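Local coordinates for protein RNA polymerase II subunit A C-terminal domain phosphatase SSU72 (Homo sapiens, PDB 4H3K) that removes phosphate from serine and threonine residues of the RNA polymerase II C-terminal domain, acting in RNA processing, termination and pre-mRNA polyadenylation, at residues R54-G66 and N73-Y85. The protein carries 1 engineered substitution. Sequence-based numbering, arbitrary orientation.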
# COMPACT_ATOMS: atom_id res chain seq x y z
N ARG B 54 13.62 9.20 -4.07
CA ARG B 54 12.99 10.46 -4.37
C ARG B 54 12.81 11.16 -3.02
O ARG B 54 12.84 10.52 -1.96
CB ARG B 54 11.63 10.26 -5.05
CG ARG B 54 11.60 9.38 -6.32
CD ARG B 54 11.49 10.16 -7.62
NE ARG B 54 10.77 11.45 -7.52
CZ ARG B 54 9.51 11.68 -7.91
NH1 ARG B 54 8.74 10.71 -8.41
NH2 ARG B 54 9.01 12.90 -7.79
N SER B 55 12.62 12.47 -3.06
CA SER B 55 12.48 13.22 -1.84
C SER B 55 11.39 14.27 -1.98
O SER B 55 11.09 14.73 -3.09
CB SER B 55 13.81 13.87 -1.49
OG SER B 55 14.14 14.87 -2.43
N PHE B 56 10.77 14.62 -0.85
CA PHE B 56 9.57 15.45 -0.84
C PHE B 56 9.52 16.24 0.44
O PHE B 56 10.25 15.94 1.39
CB PHE B 56 8.29 14.58 -0.91
CG PHE B 56 8.24 13.68 -2.11
CD1 PHE B 56 7.78 14.17 -3.33
CD2 PHE B 56 8.67 12.35 -2.02
CE1 PHE B 56 7.73 13.35 -4.45
CE2 PHE B 56 8.63 11.51 -3.11
CZ PHE B 56 8.15 12.01 -4.35
N GLY B 57 8.64 17.23 0.46
CA GLY B 57 8.28 17.93 1.69
C GLY B 57 6.76 17.87 1.89
O GLY B 57 6.01 17.82 0.93
N THR B 58 6.31 17.86 3.14
CA THR B 58 4.87 17.89 3.42
C THR B 58 4.36 19.24 3.88
O THR B 58 3.15 19.40 4.05
CB THR B 58 4.49 16.90 4.52
OG1 THR B 58 5.32 17.14 5.66
CG2 THR B 58 4.64 15.45 4.01
N GLY B 59 5.26 20.20 4.09
CA GLY B 59 4.86 21.52 4.59
C GLY B 59 3.94 22.25 3.61
O GLY B 59 3.95 22.00 2.39
N THR B 60 3.15 23.17 4.16
CA THR B 60 2.32 24.05 3.35
C THR B 60 3.16 24.96 2.43
O THR B 60 2.70 25.39 1.37
CB THR B 60 1.43 24.90 4.31
OG1 THR B 60 0.61 23.99 5.08
CG2 THR B 60 0.52 25.79 3.53
N HIS B 61 4.38 25.26 2.87
CA HIS B 61 5.28 26.16 2.16
C HIS B 61 6.71 25.80 2.53
O HIS B 61 6.96 25.00 3.43
CB HIS B 61 5.00 27.61 2.54
CG HIS B 61 5.02 27.85 4.02
ND1 HIS B 61 6.15 28.24 4.70
CD2 HIS B 61 4.05 27.70 4.96
CE1 HIS B 61 5.87 28.35 5.99
NE2 HIS B 61 4.61 28.02 6.17
N VAL B 62 7.65 26.42 1.82
CA VAL B 62 9.07 26.20 2.03
C VAL B 62 9.58 27.26 2.98
O VAL B 62 9.24 28.44 2.86
CB VAL B 62 9.82 26.31 0.70
CG1 VAL B 62 11.36 26.34 0.91
CG2 VAL B 62 9.40 25.16 -0.21
N LYS B 63 10.37 26.81 3.94
CA LYS B 63 10.94 27.66 4.95
C LYS B 63 12.47 27.49 4.85
O LYS B 63 12.99 26.38 4.69
CB LYS B 63 10.39 27.24 6.32
CG LYS B 63 10.75 28.17 7.47
CD LYS B 63 10.94 27.40 8.79
CE LYS B 63 9.69 27.39 9.68
NZ LYS B 63 8.47 26.73 9.07
N LEU B 64 13.17 28.61 4.91
CA LEU B 64 14.61 28.60 5.04
C LEU B 64 14.94 29.51 6.22
O LEU B 64 14.21 30.49 6.46
CB LEU B 64 15.22 29.17 3.76
CG LEU B 64 15.80 28.28 2.65
CD1 LEU B 64 15.64 26.79 2.89
CD2 LEU B 64 15.32 28.71 1.24
N PRO B 65 16.03 29.21 6.95
CA PRO B 65 16.42 30.10 8.05
C PRO B 65 16.72 31.51 7.53
O PRO B 65 17.15 31.66 6.40
CB PRO B 65 17.72 29.45 8.57
CG PRO B 65 17.57 27.98 8.24
CD PRO B 65 16.83 27.96 6.92
N GLY B 66 16.46 32.53 8.35
CA GLY B 66 16.80 33.91 7.99
C GLY B 66 17.63 34.57 9.08
O GLY B 66 18.24 33.86 9.89
N ASN B 73 12.85 32.83 5.97
CA ASN B 73 12.45 33.15 4.62
C ASN B 73 11.42 32.14 4.16
O ASN B 73 11.55 30.93 4.39
CB ASN B 73 13.66 33.12 3.72
CG ASN B 73 14.66 34.18 4.08
OD1 ASN B 73 14.38 35.37 3.91
ND2 ASN B 73 15.81 33.78 4.60
N VAL B 74 10.38 32.63 3.51
CA VAL B 74 9.32 31.73 3.09
C VAL B 74 9.13 31.80 1.58
O VAL B 74 9.18 32.89 1.01
CB VAL B 74 7.99 32.04 3.83
CG1 VAL B 74 6.88 31.19 3.28
CG2 VAL B 74 8.13 31.79 5.31
N TYR B 75 8.93 30.64 0.95
CA TYR B 75 8.66 30.51 -0.49
C TYR B 75 7.52 29.53 -0.78
O TYR B 75 7.20 28.66 0.04
CB TYR B 75 9.92 30.01 -1.22
CG TYR B 75 11.10 30.90 -1.03
CD1 TYR B 75 11.34 31.96 -1.90
CD2 TYR B 75 11.98 30.69 0.03
CE1 TYR B 75 12.44 32.80 -1.72
CE2 TYR B 75 13.08 31.51 0.21
CZ TYR B 75 13.30 32.56 -0.66
OH TYR B 75 14.39 33.36 -0.46
N ASP B 76 6.94 29.66 -1.97
CA ASP B 76 6.04 28.67 -2.52
C ASP B 76 6.86 27.43 -2.94
O ASP B 76 8.05 27.53 -3.25
CB ASP B 76 5.30 29.25 -3.74
CG ASP B 76 4.06 28.46 -4.11
OD1 ASP B 76 4.14 27.22 -4.31
OD2 ASP B 76 2.97 29.07 -4.24
N PHE B 77 6.24 26.26 -2.96
CA PHE B 77 6.87 25.07 -3.54
C PHE B 77 7.16 25.16 -5.05
O PHE B 77 8.01 24.41 -5.56
CB PHE B 77 6.04 23.83 -3.24
CG PHE B 77 6.46 23.13 -2.00
CD1 PHE B 77 5.88 23.46 -0.78
CD2 PHE B 77 7.43 22.12 -2.05
CE1 PHE B 77 6.25 22.80 0.39
CE2 PHE B 77 7.81 21.44 -0.88
CZ PHE B 77 7.24 21.79 0.34
N LYS B 78 6.47 26.07 -5.76
CA LYS B 78 6.70 26.28 -7.18
C LYS B 78 8.03 26.99 -7.49
O LYS B 78 8.44 27.04 -8.63
CB LYS B 78 5.51 27.05 -7.82
CG LYS B 78 4.25 26.19 -7.98
CD LYS B 78 2.99 27.00 -7.82
CE LYS B 78 1.92 26.17 -7.11
NZ LYS B 78 0.81 25.71 -8.01
N THR B 79 8.70 27.52 -6.47
CA THR B 79 9.93 28.27 -6.64
C THR B 79 11.15 27.34 -6.73
O THR B 79 11.31 26.43 -5.94
CB THR B 79 10.13 29.25 -5.48
OG1 THR B 79 8.99 30.10 -5.36
CG2 THR B 79 11.37 30.07 -5.68
N THR B 80 11.99 27.62 -7.70
CA THR B 80 13.22 26.88 -7.99
C THR B 80 14.30 27.11 -6.92
O THR B 80 14.34 28.18 -6.29
CB THR B 80 13.65 27.31 -9.44
OG1 THR B 80 13.35 26.25 -10.35
CG2 THR B 80 15.07 27.67 -9.56
N TYR B 81 15.14 26.10 -6.66
CA TYR B 81 16.28 26.29 -5.76
C TYR B 81 17.17 27.45 -6.22
O TYR B 81 17.69 28.23 -5.41
CB TYR B 81 17.12 25.02 -5.65
CG TYR B 81 16.42 23.82 -5.01
CD1 TYR B 81 16.04 23.85 -3.67
CD2 TYR B 81 16.18 22.66 -5.74
CE1 TYR B 81 15.41 22.72 -3.06
CE2 TYR B 81 15.56 21.53 -5.15
CZ TYR B 81 15.18 21.58 -3.82
OH TYR B 81 14.59 20.47 -3.26
N ASP B 82 17.35 27.52 -7.53
CA ASP B 82 18.11 28.60 -8.17
C ASP B 82 17.48 29.97 -7.91
O ASP B 82 18.19 30.93 -7.61
CB ASP B 82 18.24 28.32 -9.66
CG ASP B 82 19.26 29.19 -10.32
OD1 ASP B 82 20.46 29.01 -10.03
OD2 ASP B 82 18.85 30.08 -11.10
N GLN B 83 16.16 30.08 -8.01
CA GLN B 83 15.48 31.34 -7.68
C GLN B 83 15.71 31.71 -6.21
O GLN B 83 16.00 32.86 -5.91
CB GLN B 83 13.99 31.32 -8.05
CG GLN B 83 13.75 31.25 -9.55
CD GLN B 83 12.31 30.94 -9.93
OE1 GLN B 83 11.71 30.01 -9.43
NE2 GLN B 83 11.77 31.74 -10.84
N MET B 84 15.65 30.73 -5.31
CA MET B 84 15.91 30.96 -3.89
C MET B 84 17.34 31.42 -3.65
O MET B 84 17.59 32.32 -2.84
CB MET B 84 15.62 29.71 -3.04
CG MET B 84 14.17 29.36 -2.94
SD MET B 84 13.97 27.73 -2.21
CE MET B 84 12.43 27.25 -3.00
N TYR B 85 18.26 30.78 -4.36
CA TYR B 85 19.67 31.12 -4.31
C TYR B 85 19.87 32.60 -4.66
O TYR B 85 20.46 33.35 -3.88
CB TYR B 85 20.47 30.23 -5.27
CG TYR B 85 21.96 30.40 -5.18
CD1 TYR B 85 22.61 31.42 -5.87
CD2 TYR B 85 22.73 29.52 -4.41
CE1 TYR B 85 23.99 31.57 -5.79
CE2 TYR B 85 24.11 29.68 -4.31
CZ TYR B 85 24.73 30.70 -5.01
OH TYR B 85 26.09 30.84 -4.92
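Val62 sets one methyl almost exactly on the axis of the Phe77 ring. CG2 lies 3.8 Å from the centroid of that ring and only 3° off its normal, a CH-pi contact. With CG1 anti to the backbone N (chi1 170°), CG2 is left beside that N and meets the ring, while CG1 reaches Met84 CE at 4.2 Å. Phe77 CE1 meets the loop before strand 62-64, 3.2 Å from Gly59 O. Cutting Phe77 back to an alanine is likely to strip Val62 CG2 of its aromatic face and leave a gap beside Gly57 and Gly59.

Strands 62-64 and 73-75 form a two-stranded antiparallel hairpin, separate from the central sheet. Val62 and Tyr75 make one hydrogen-bonded pair: Val62 N to Tyr75 O and Tyr75 N to Val62 O are both 2.9 Å. Leu64 and Asn73 make the next. On the face of these four residues, Leu64 CD2 sits 3.7 Å from Tyr75 CE2 and 3.8 Å from Met84 SD. Met84 CG covers the centre of one Tyr75 face, joining helix 81-98 to the hairpin. Tyr75 OH bonds Asp87 of that helix. Asn73 ND2 bonds Tyr96 OH and makes a weak bond to Pro65 O. Val74, on the opposite face with Lys63, brings CG1 to 3.4 Å from ND1 of His61, in the loop just before the strand, a close van der Waals contact.

The chemistry is thus divided: backbone bonds fix the strand register, while apolar side chains and the ring faces of Phe77 and Tyr75 join the hairpin to the turn and helix that follow.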